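PDB 6MRO: methyl transferase from Methanosarcina acetivorans from Methanosarcina acetivorans, which probably transfers methyl groups from S-adenosylmethionine to an acceptor, and binds S-adenosylhomocysteine and calcium ions. Local coordinates for residues G107-I112 against Y134-F139; I171-F176 against Q186-S191; H17-F22 against I175-L180. The protein carries 1 engineered substitution. One frame throughout, in Å; residues are numbered along the deposited sequence.

Contact 1: residues G107-I112 against Y134-F139; sequences GLFHVI and YFMLCF. With SAH (S-adenosyl-L-homocysteine), chain B.
Tyr134 comes to Phe109 with its hydroxyl, OH lying 4.2 Å from Phe109 CB, but the polar bond of that hydroxyl goes to Asp105, whose carboxylate also takes the Phe109 backbone N-H. Two residues on along the strand, Met136 makes a Met-aromatic contact with Phe109. Its chain is bent at both chi2 (-86°) and chi3 (-74°), which swings the methyl back against the ring. Met136 CE stands 3.5 Å from Phe109 CD2. Met136 SD lies 4.8 Å from the centroid of the Phe109 ring, approaching obliquely. Leu137 turns its side chain away from residues 107-112 and works through its carbonyl. Leu137 O accepts the Gly107 N-H at 3.2 Å, a somewhat bent bond, and also a hydrogen bond from a water at 2.7 Å that in turn receives a weak bond from His110 N. These bonds fix the turn that follows strand 100-106 on the neighbouring strand 132-139, in the Rossmann-like sheet of this methyltransferase fold. From that turn Gly107, Leu108 and Val111 reach S-adenosylhomocysteine, with Leu108 CD1 3.5 Å from adenine C8. At the end of the strand Phe139 meets His110 in a T-shaped stack, the planes nearly perpendicular at 88°. The Phe139 edge is directed at one face of the imidazole, CD2 being 3.6 Å from His110 CE1 and offset toward the rim. A second water, held in the imidazole plane by His110 ND1, donates a weak bond to Phe139 O, while the phenyl ring also meets Arg185 in a cation-pi contact.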
loop_
_atom_site.group_PDB
_atom_site.type_symbol
_atom_site.label_atom_id
_atom_site.label_comp_id
_atom_site.label_asym_id
_atom_site.label_seq_id
_atom_site.Cartn_x
_atom_site.Cartn_y
_atom_site.Cartn_z
ATOM N N GLY A 107 1.590 4.139 -0.113
ATOM C CA GLY A 107 2.900 4.744 0.032
ATOM C C GLY A 107 4.112 3.828 -0.041
ATOM O O GLY A 107 5.242 4.317 0.160
ATOM N N LEU A 108 3.945 2.529 -0.316
ATOM C CA LEU A 108 5.131 1.676 -0.442
ATOM C C LEU A 108 5.784 1.832 -1.814
ATOM O O LEU A 108 6.995 2.069 -1.912
ATOM C CB LEU A 108 4.778 0.209 -0.183
ATOM C CG LEU A 108 5.938 -0.784 -0.414
ATOM C CD1 LEU A 108 7.181 -0.422 0.452
ATOM C CD2 LEU A 108 5.524 -2.258 -0.170
ATOM N N PHE A 109 4.999 1.693 -2.886
ATOM C CA PHE A 109 5.539 1.896 -4.226
ATOM C C PHE A 109 6.348 3.179 -4.279
ATOM O O PHE A 109 7.431 3.215 -4.874
ATOM C CB PHE A 109 4.419 1.941 -5.263
ATOM C CG PHE A 109 4.894 2.334 -6.636
ATOM C CD1 PHE A 109 5.665 1.464 -7.390
ATOM C CD2 PHE A 109 4.595 3.584 -7.153
ATOM C CE1 PHE A 109 6.118 1.824 -8.662
ATOM C CE2 PHE A 109 5.041 3.957 -8.420
ATOM C CZ PHE A 109 5.801 3.082 -9.173
ATOM N N HIS A 110 5.859 4.217 -3.587
ATOM C CA HIS A 110 6.513 5.519 -3.530
ATOM C C HIS A 110 7.963 5.418 -3.070
ATOM O O HIS A 110 8.811 6.188 -3.524
ATOM C CB HIS A 110 5.701 6.435 -2.598
ATOM C CG HIS A 110 6.345 7.756 -2.305
ATOM N ND1 HIS A 110 6.434 8.767 -3.239
ATOM C CD2 HIS A 110 6.901 8.243 -1.168
ATOM C CE1 HIS A 110 7.035 9.814 -2.697
ATOM N NE2 HIS A 110 7.326 9.523 -1.440
ATOM N N VAL A 111 8.278 4.474 -2.176
ATOM C CA VAL A 111 9.630 4.403 -1.628
ATOM C C VAL A 111 10.479 3.317 -2.263
ATOM O O VAL A 111 11.700 3.313 -2.054
ATOM C CB VAL A 111 9.618 4.226 -0.092
ATOM C CG1 VAL A 111 8.865 5.364 0.562
ATOM C CG2 VAL A 111 9.030 2.883 0.304
ATOM N N ILE A 112 9.883 2.403 -3.031
ATOM C CA ILE A 112 10.656 1.377 -3.721
ATOM C C ILE A 112 11.612 2.040 -4.705
ATOM O O ILE A 112 11.211 2.898 -5.503
ATOM C CB ILE A 112 9.699 0.401 -4.423
ATOM C CG1 ILE A 112 8.860 -0.362 -3.397
ATOM C CG2 ILE A 112 10.467 -0.587 -5.322
ATOM C CD1 ILE A 112 9.683 -1.270 -2.465
ATOM N N TYR A 134 -5.113 -4.904 -7.361
ATOM C CA TYR A 134 -4.030 -4.130 -6.772
ATOM C C TYR A 134 -4.465 -2.672 -6.749
ATOM O O TYR A 134 -4.801 -2.107 -7.802
ATOM C CB TYR A 134 -2.742 -4.298 -7.579
ATOM C CG TYR A 134 -1.549 -3.459 -7.136
ATOM C CD1 TYR A 134 -0.922 -2.594 -8.023
ATOM C CD2 TYR A 134 -1.033 -3.566 -5.841
ATOM C CE1 TYR A 134 0.165 -1.850 -7.639
ATOM C CE2 TYR A 134 0.075 -2.819 -5.438
ATOM C CZ TYR A 134 0.662 -1.963 -6.353
ATOM O OH TYR A 134 1.752 -1.232 -5.992
ATOM N N PHE A 135 -4.479 -2.081 -5.555
ATOM C CA PHE A 135 -4.789 -0.670 -5.351
ATOM C C PHE A 135 -3.567 0.008 -4.756
ATOM O O PHE A 135 -3.076 -0.409 -3.696
ATOM C CB PHE A 135 -5.986 -0.500 -4.415
ATOM C CG PHE A 135 -7.248 -1.099 -4.951
ATOM C CD1 PHE A 135 -7.934 -0.470 -5.981
ATOM C CD2 PHE A 135 -7.753 -2.276 -4.426
ATOM C CE1 PHE A 135 -9.101 -1.014 -6.496
ATOM C CE2 PHE A 135 -8.934 -2.821 -4.916
ATOM C CZ PHE A 135 -9.609 -2.198 -5.953
ATOM N N MET A 136 -3.079 1.046 -5.430
ATOM C CA MET A 136 -1.851 1.706 -5.023
ATOM C C MET A 136 -2.072 3.205 -4.965
ATOM O O MET A 136 -2.629 3.794 -5.895
ATOM C CB MET A 136 -0.712 1.362 -5.983
ATOM C CG MET A 136 0.640 1.943 -5.600
ATOM S SD MET A 136 0.910 3.634 -6.203
ATOM C CE MET A 136 1.183 3.273 -7.944
ATOM N N LEU A 137 -1.624 3.815 -3.874
ATOM C CA LEU A 137 -1.752 5.246 -3.656
ATOM C C LEU A 137 -0.369 5.871 -3.591
ATOM O O LEU A 137 0.491 5.406 -2.830
ATOM C CB LEU A 137 -2.544 5.496 -2.370
ATOM C CG LEU A 137 -2.714 6.915 -1.831
ATOM C CD1 LEU A 137 -3.677 7.673 -2.709
ATOM C CD2 LEU A 137 -3.244 6.827 -0.375
ATOM N N CYS A 138 -0.162 6.934 -4.368
ATOM C CA CYS A 138 1.128 7.606 -4.390
ATOM C C CYS A 138 0.929 9.089 -4.688
ATOM O O CYS A 138 -0.125 9.517 -5.167
ATOM C CB CYS A 138 2.065 6.947 -5.419
ATOM S SG CYS A 138 1.445 7.049 -7.128
ATOM N N PHE A 139 1.953 9.876 -4.381
ATOM C CA PHE A 139 1.915 11.291 -4.725
ATOM C C PHE A 139 2.004 11.452 -6.238
ATOM O O PHE A 139 2.733 10.720 -6.908
ATOM C CB PHE A 139 3.062 12.035 -4.044
ATOM C CG PHE A 139 2.984 12.021 -2.553
ATOM C CD1 PHE A 139 1.858 12.494 -1.902
ATOM C CD2 PHE A 139 4.026 11.509 -1.798
ATOM C CE1 PHE A 139 1.771 12.469 -0.514
ATOM C CE2 PHE A 139 3.948 11.488 -0.417
ATOM C CZ PHE A 139 2.814 11.967 0.221
HETATM N N SAH B . 1.166 2.014 4.495
HETATM C CA SAH B . 1.513 2.742 5.730
HETATM C CB SAH B . 2.999 3.079 5.753
HETATM C CG SAH B . 3.487 3.789 4.490
HETATM S SD SAH B . 5.200 4.358 4.595
HETATM C C SAH B . 0.699 4.017 5.886
HETATM O O SAH B . -0.036 4.415 4.969
HETATM O OXT SAH B . 0.782 4.672 6.936
HETATM C "C5'" SAH B . 5.957 2.973 3.690
HETATM C "C4'" SAH B . 6.122 1.717 4.548
HETATM O "O4'" SAH B . 6.729 0.699 3.762
HETATM C "C3'" SAH B . 6.979 1.891 5.801
HETATM O "O3'" SAH B . 6.211 1.454 6.912
HETATM C "C2'" SAH B . 8.198 1.020 5.530
HETATM O "O2'" SAH B . 8.766 0.414 6.682
HETATM C "C1'" SAH B . 7.644 -0.015 4.566
HETATM N N9 SAH B . 8.624 -0.643 3.672
HETATM C C8 SAH B . 9.602 -0.035 2.915
HETATM N N7 SAH B . 10.235 -0.984 2.203
HETATM C C5 SAH B . 9.661 -2.180 2.479
HETATM C C6 SAH B . 9.912 -3.477 2.041
HETATM N N6 SAH B . 10.883 -3.723 1.172
HETATM N N1 SAH B . 9.143 -4.505 2.520
HETATM C C2 SAH B . 8.125 -4.261 3.423
HETATM N N3 SAH B . 7.881 -2.982 3.872
HETATM C C4 SAH B . 8.636 -1.966 3.387
HETATM O O HOH W 1 2.601 3.733 -2.950
HETATM O O HOH W 2 5.055 8.692 -5.680
#

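Contact 2: residues I171-F176 against Q186-S191; sequences IKDVIF and QAYLLS
Ile171 lies over Tyr188 in the antiparallel beta hairpin of strands 167-177 and 184-193, which ends the chain and the sheet; strand 184-193 lies antiparallel between strands 132-139 and 167-177, giving the sheet the order 3-2-1-4-5-7-6 of class I methyltransferases. The segments 171-176 and 186-191 run 130° apart, so the ladder is strongly twisted. Two hydrogen-bonded pairs carry it. Lys172 and Leu189 exchange bonds both ways, Leu189 N reaching Lys172 O at 2.8 Å. Between Val174 and Ala187 the exchange is less regular: Val174 N gives a nearly straight bond to Ala187 O, whereas the return bond from Ala187 N to Val174 O is bent to 137°, and in each the donor sits above the carbonyl plane.

Apolar contacts divide between the two faces. On the face of Ile171, Asp173 and Tyr188, CG2 of Ile171 makes a CH-pi contact over the tyrosine ring, 4.1 Å from its centroid; this branch is placed there by being anti to the backbone N, while CG1 runs to Leu190 CD1. Helix 155-162 packs against this side. On the other face Val174 spreads its two methyls, CG2 against Ala187 CB at 3.8 Å and CG1 against Leu189 CB. Phe176 CB also rests on the Ala187 methyl.

Polar groups gather at Asp173, whose carboxylate runs alongside Tyr188 with planes 41° apart. Its OD2 forms a salt bridge with Lys142, and a single water donates to both Asp173 OD2, at 2.6 Å, and Ala187 O, at 2.7 Å.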
loop_
_atom_site.group_PDB
_atom_site.type_symbol
_atom_site.label_atom_id
_atom_site.label_comp_id
_atom_site.label_asym_id
_atom_site.label_seq_id
_atom_site.Cartn_x
_atom_site.Cartn_y
_atom_site.Cartn_z
ATOM N N ILE A 171 -6.186 5.283 -13.366
ATOM C CA ILE A 171 -5.330 6.068 -12.478
ATOM C C ILE A 171 -6.086 7.366 -12.209
ATOM O O ILE A 171 -6.247 8.195 -13.117
ATOM C CB ILE A 171 -3.950 6.343 -13.093
ATOM C CG1 ILE A 171 -3.283 5.034 -13.537
ATOM C CG2 ILE A 171 -3.069 7.096 -12.101
ATOM C CD1 ILE A 171 -2.064 5.224 -14.421
ATOM N N LYS A 172 -6.556 7.537 -10.977
ATOM C CA LYS A 172 -7.453 8.618 -10.593
ATOM C C LYS A 172 -6.729 9.645 -9.732
ATOM O O LYS A 172 -5.921 9.287 -8.868
ATOM C CB LYS A 172 -8.656 8.077 -9.809
ATOM C CG LYS A 172 -9.844 7.720 -10.666
ATOM C CD LYS A 172 -10.989 7.137 -9.838
ATOM C CE LYS A 172 -12.119 6.706 -10.762
ATOM N NZ LYS A 172 -13.084 5.775 -10.126
ATOM N N ASP A 173 -7.039 10.916 -9.953
ATOM C CA ASP A 173 -6.610 11.958 -9.028
ATOM C C ASP A 173 -7.338 11.786 -7.704
ATOM O O ASP A 173 -8.568 11.688 -7.669
ATOM C CB ASP A 173 -6.896 13.347 -9.598
ATOM C CG ASP A 173 -5.999 13.693 -10.770
ATOM O OD1 ASP A 173 -6.505 13.755 -11.910
ATOM O OD2 ASP A 173 -4.787 13.912 -10.547
ATOM N N VAL A 174 -6.578 11.727 -6.616
ATOM C CA VAL A 174 -7.159 11.670 -5.283
ATOM C C VAL A 174 -6.344 12.559 -4.350
ATOM O O VAL A 174 -5.496 13.344 -4.789
ATOM C CB VAL A 174 -7.225 10.224 -4.754
ATOM C CG1 VAL A 174 -8.163 9.360 -5.608
ATOM C CG2 VAL A 174 -5.823 9.614 -4.689
ATOM N N ILE A 175 -6.623 12.463 -3.060
ATOM C CA ILE A 175 -5.919 13.211 -2.028
ATOM C C ILE A 175 -5.195 12.216 -1.132
ATOM O O ILE A 175 -5.681 11.099 -0.916
ATOM C CB ILE A 175 -6.911 14.076 -1.224
ATOM C CG1 ILE A 175 -7.336 15.291 -2.046
ATOM C CG2 ILE A 175 -6.304 14.521 0.093
ATOM C CD1 ILE A 175 -6.175 16.052 -2.614
ATOM N N PHE A 176 -4.011 12.596 -0.654
ATOM C CA PHE A 176 -3.250 11.808 0.307
ATOM C C PHE A 176 -3.191 12.604 1.604
ATOM O O PHE A 176 -2.729 13.751 1.606
ATOM C CB PHE A 176 -1.845 11.504 -0.218
ATOM C CG PHE A 176 -1.023 10.633 0.697
ATOM C CD1 PHE A 176 -0.930 9.274 0.473
ATOM C CD2 PHE A 176 -0.326 11.183 1.765
ATOM C CE1 PHE A 176 -0.170 8.464 1.304
ATOM C CE2 PHE A 176 0.442 10.387 2.597
ATOM C CZ PHE A 176 0.517 9.022 2.367
ATOM N N GLN A 186 -1.727 16.226 -3.395
ATOM C CA GLN A 186 -2.278 15.660 -4.624
ATOM C C GLN A 186 -1.679 14.283 -4.876
ATOM O O GLN A 186 -0.471 14.073 -4.745
ATOM C CB GLN A 186 -1.999 16.568 -5.823
ATOM C CG GLN A 186 -2.877 17.810 -5.872
ATOM C CD GLN A 186 -2.676 18.579 -7.146
ATOM O OE1 GLN A 186 -1.690 18.370 -7.857
ATOM N NE2 GLN A 186 -3.609 19.484 -7.452
ATOM N N ALA A 187 -2.530 13.344 -5.259
ATOM C CA ALA A 187 -2.134 11.946 -5.280
ATOM C C ALA A 187 -2.798 11.244 -6.459
ATOM O O ALA A 187 -3.736 11.762 -7.079
ATOM C CB ALA A 187 -2.499 11.257 -3.956
ATOM N N TYR A 188 -2.278 10.055 -6.769
ATOM C CA TYR A 188 -2.863 9.137 -7.737
ATOM C C TYR A 188 -3.312 7.860 -7.044
ATOM O O TYR A 188 -2.619 7.346 -6.158
ATOM C CB TYR A 188 -1.868 8.761 -8.837
ATOM C CG TYR A 188 -1.740 9.783 -9.930
ATOM C CD1 TYR A 188 -2.852 10.463 -10.403
ATOM C CD2 TYR A 188 -0.496 10.070 -10.498
ATOM C CE1 TYR A 188 -2.738 11.398 -11.412
ATOM C CE2 TYR A 188 -0.371 11.002 -11.507
ATOM C CZ TYR A 188 -1.500 11.668 -11.958
ATOM O OH TYR A 188 -1.379 12.609 -12.959
ATOM N N LEU A 189 -4.457 7.328 -7.469
ATOM C CA LEU A 189 -4.902 6.001 -7.055
ATOM C C LEU A 189 -4.973 5.117 -8.292
ATOM O O LEU A 189 -5.747 5.391 -9.219
ATOM C CB LEU A 189 -6.256 6.050 -6.356
ATOM C CG LEU A 189 -6.758 4.669 -5.911
ATOM C CD1 LEU A 189 -5.979 4.185 -4.694
ATOM C CD2 LEU A 189 -8.256 4.705 -5.637
ATOM N N LEU A 190 -4.146 4.083 -8.311
ATOM C CA LEU A 190 -4.162 3.087 -9.364
ATOM C C LEU A 190 -5.060 1.929 -8.955
ATOM O O LEU A 190 -4.926 1.384 -7.848
ATOM C CB LEU A 190 -2.743 2.590 -9.643
ATOM C CG LEU A 190 -2.624 1.239 -10.353
ATOM C CD1 LEU A 190 -3.035 1.377 -11.821
ATOM C CD2 LEU A 190 -1.182 0.751 -10.228
ATOM N N SER A 191 -5.961 1.548 -9.852
ATOM C CA SER A 191 -6.692 0.293 -9.760
ATOM C C SER A 191 -6.193 -0.601 -10.883
ATOM O O SER A 191 -6.271 -0.226 -12.061
ATOM C CB SER A 191 -8.199 0.514 -9.867
ATOM O OG SER A 191 -8.891 -0.726 -9.968
HETATM O O HOH W 3 -3.332 14.127 -8.373
#

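Contact 3: residues H17-F22 against I175-L180; sequences HPQPAF and IFDSLL
Gln19 and Asp177 are joined by a pair of hydrogen bonds that use both ends of the glutamine amide. Its OE1 accepts the Asp177 backbone N-H at 3.0 Å, and its NE2 donates to Asp177 O at the same distance; both donors lie in the plane of the carbonyl they meet, on a lone pair. The amide thus pairs with the backbone of Asp177 much as a neighbouring strand would. Because Gln19 is at the N-cap position of helix 20-27, the contact joins the start of this helix to the end of edge strand 167-177. A bend at chi2 (-73°) folds the glutamine chain back so that its amide can do this.

A further polar bond comes from His17, whose NE2 donates to Asp177 OD2 at 2.8 Å and nearly straight. The oxygen lies in the imidazole plane but is met on its anti side, and ring and carboxylate planes stand 68° apart.

Water supplies a third kind of link. One molecule donates to Gln19 OE1 and to Ile175 O, 2.6 Å away, and accepts the backbone N-H of Ala21 in the first turn of helix 20-27.

Packing contacts complete the join. NE2 of Gln19 lies over one face of the Phe176 ring, 3.4 Å from CZ and offset toward the rim, with amide and ring planes only 26° apart, while Pro20 CG approaches Asp177 OD2 at 3.2 Å. Gln19 packs on Ser106, whose carbonyl O binds S-adenosylhomocysteine, so the contact borders that pocket.

With OE1 gripped by a backbone N-H and a water, and NE2 by a carbonyl, the amide is fixed against flipping; the imidazole bond is consistent with a proton on His17 NE2, which the carboxylate would probably favour.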
loop_
_atom_site.group_PDB
_atom_site.type_symbol
_atom_site.label_atom_id
_atom_site.label_comp_id
_atom_site.label_asym_id
_atom_site.label_seq_id
_atom_site.Cartn_x
_atom_site.Cartn_y
_atom_site.Cartn_z
ATOM N N HIS A 17 -5.805 7.576 11.023
ATOM C CA HIS A 17 -7.013 7.071 10.390
ATOM C C HIS A 17 -6.606 6.404 9.081
ATOM O O HIS A 17 -5.480 6.595 8.606
ATOM C CB HIS A 17 -8.035 8.202 10.151
ATOM C CG HIS A 17 -7.492 9.377 9.390
ATOM N ND1 HIS A 17 -6.743 10.369 9.987
ATOM C CD2 HIS A 17 -7.636 9.744 8.094
ATOM C CE1 HIS A 17 -6.436 11.290 9.089
ATOM N NE2 HIS A 17 -6.959 10.934 7.929
ATOM N N PRO A 18 -7.485 5.604 8.481
ATOM C CA PRO A 18 -7.178 5.061 7.154
ATOM C C PRO A 18 -7.088 6.189 6.146
ATOM O O PRO A 18 -7.703 7.240 6.313
ATOM C CB PRO A 18 -8.372 4.144 6.853
ATOM C CG PRO A 18 -8.982 3.859 8.206
ATOM C CD PRO A 18 -8.768 5.104 9.001
ATOM N N GLN A 19 -6.306 5.966 5.090
ATOM C CA GLN A 19 -6.259 6.944 4.013
ATOM C C GLN A 19 -7.635 7.068 3.361
ATOM O O GLN A 19 -8.283 6.052 3.081
ATOM C CB GLN A 19 -5.220 6.555 2.958
ATOM C CG GLN A 19 -3.800 6.869 3.396
ATOM C CD GLN A 19 -3.517 8.342 3.369
ATOM O OE1 GLN A 19 -4.300 9.127 2.832
ATOM N NE2 GLN A 19 -2.430 8.742 4.009
ATOM N N PRO A 20 -8.100 8.290 3.095
ATOM C CA PRO A 20 -9.433 8.434 2.490
ATOM C C PRO A 20 -9.576 7.708 1.167
ATOM O O PRO A 20 -10.656 7.170 0.890
ATOM C CB PRO A 20 -9.581 9.952 2.340
ATOM C CG PRO A 20 -8.762 10.502 3.463
ATOM C CD PRO A 20 -7.610 9.556 3.671
ATOM N N ALA A 21 -8.517 7.642 0.355
ATOM C CA ALA A 21 -8.635 6.958 -0.933
ATOM C C ALA A 21 -9.014 5.495 -0.746
ATOM O O ALA A 21 -9.792 4.941 -1.531
ATOM C CB ALA A 21 -7.332 7.083 -1.725
ATOM N N PHE A 22 -8.491 4.852 0.304
ATOM C CA PHE A 22 -8.842 3.457 0.543
ATOM C C PHE A 22 -10.202 3.317 1.224
ATOM O O PHE A 22 -10.930 2.359 0.938
ATOM C CB PHE A 22 -7.723 2.788 1.344
ATOM C CG PHE A 22 -6.487 2.520 0.518
ATOM C CD1 PHE A 22 -6.455 1.470 -0.391
ATOM C CD2 PHE A 22 -5.371 3.324 0.634
ATOM C CE1 PHE A 22 -5.324 1.241 -1.176
ATOM C CE2 PHE A 22 -4.233 3.101 -0.154
ATOM C CZ PHE A 22 -4.215 2.064 -1.052
ATOM N N ILE A 175 -6.623 12.463 -3.060
ATOM C CA ILE A 175 -5.919 13.211 -2.028
ATOM C C ILE A 175 -5.195 12.216 -1.132
ATOM O O ILE A 175 -5.681 11.099 -0.916
ATOM C CB ILE A 175 -6.911 14.076 -1.224
ATOM C CG1 ILE A 175 -7.336 15.291 -2.046
ATOM C CG2 ILE A 175 -6.304 14.521 0.093
ATOM C CD1 ILE A 175 -6.175 16.052 -2.614
ATOM N N PHE A 176 -4.011 12.596 -0.654
ATOM C CA PHE A 176 -3.250 11.808 0.307
ATOM C C PHE A 176 -3.191 12.604 1.604
ATOM O O PHE A 176 -2.729 13.751 1.606
ATOM C CB PHE A 176 -1.845 11.504 -0.218
ATOM C CG PHE A 176 -1.023 10.633 0.697
ATOM C CD1 PHE A 176 -0.930 9.274 0.473
ATOM C CD2 PHE A 176 -0.326 11.183 1.765
ATOM C CE1 PHE A 176 -0.170 8.464 1.304
ATOM C CE2 PHE A 176 0.442 10.387 2.597
ATOM C CZ PHE A 176 0.517 9.022 2.367
ATOM N N ASP A 177 -3.691 12.022 2.695
ATOM C CA ASP A 177 -3.657 12.729 3.970
ATOM C C ASP A 177 -2.266 12.618 4.564
ATOM O O ASP A 177 -1.638 11.555 4.525
ATOM C CB ASP A 177 -4.690 12.173 4.955
ATOM C CG ASP A 177 -6.082 12.717 4.719
ATOM O OD1 ASP A 177 -6.242 13.594 3.837
ATOM O OD2 ASP A 177 -7.017 12.262 5.413
ATOM N N SER A 178 -1.786 13.719 5.127
ATOM C CA SER A 178 -0.428 13.774 5.636
ATOM C C SER A 178 -0.398 14.563 6.934
ATOM O O SER A 178 -1.248 15.426 7.197
ATOM C CB SER A 178 0.520 14.408 4.605
ATOM O OG SER A 178 1.818 14.661 5.130
ATOM N N LEU A 179 0.623 14.282 7.737
ATOM C CA LEU A 179 0.830 15.081 8.934
ATOM C C LEU A 179 1.552 16.391 8.655
ATOM O O LEU A 179 1.581 17.250 9.539
ATOM C CB LEU A 179 1.606 14.278 9.972
ATOM C CG LEU A 179 0.838 13.090 10.545
ATOM C CD1 LEU A 179 1.688 12.400 11.589
ATOM C CD2 LEU A 179 -0.475 13.594 11.161
ATOM N N LEU A 180 2.134 16.565 7.474
ATOM C CA LEU A 180 2.845 17.798 7.174
ATOM C C LEU A 180 1.870 18.869 6.685
ATOM O O LEU A 180 0.761 18.572 6.236
ATOM C CB LEU A 180 3.951 17.537 6.156
ATOM C CG LEU A 180 5.091 16.683 6.734
ATOM C CD1 LEU A 180 6.131 16.357 5.675
ATOM C CD2 LEU A 180 5.757 17.361 7.934
HETATM O O HOH W 4 -6.045 9.037 0.661
#

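Overall arrangement
From the N terminus, residues 17-22 at the start of helix 20-27 wait longest for their partner: contact 3 closes only at 175-180, a loop of 152 residues that brings the start of helix 20-27 to the edge strand 167-177. Contact 1 is nested inside it, closing the short excursion through helix 114-127 between strands 100-106 and 132-139. Contact 2 follows contact 1 in series and closes the terminal hairpin; it opens on the stretch where contact 3 closes, sharing Ile175 and Phe176. Backbone bonds between strands 132-139 and 184-193 join contacts 1 and 2 in one sheet, and Phe176 packs against Phe139 and Leu137, bringing all three together.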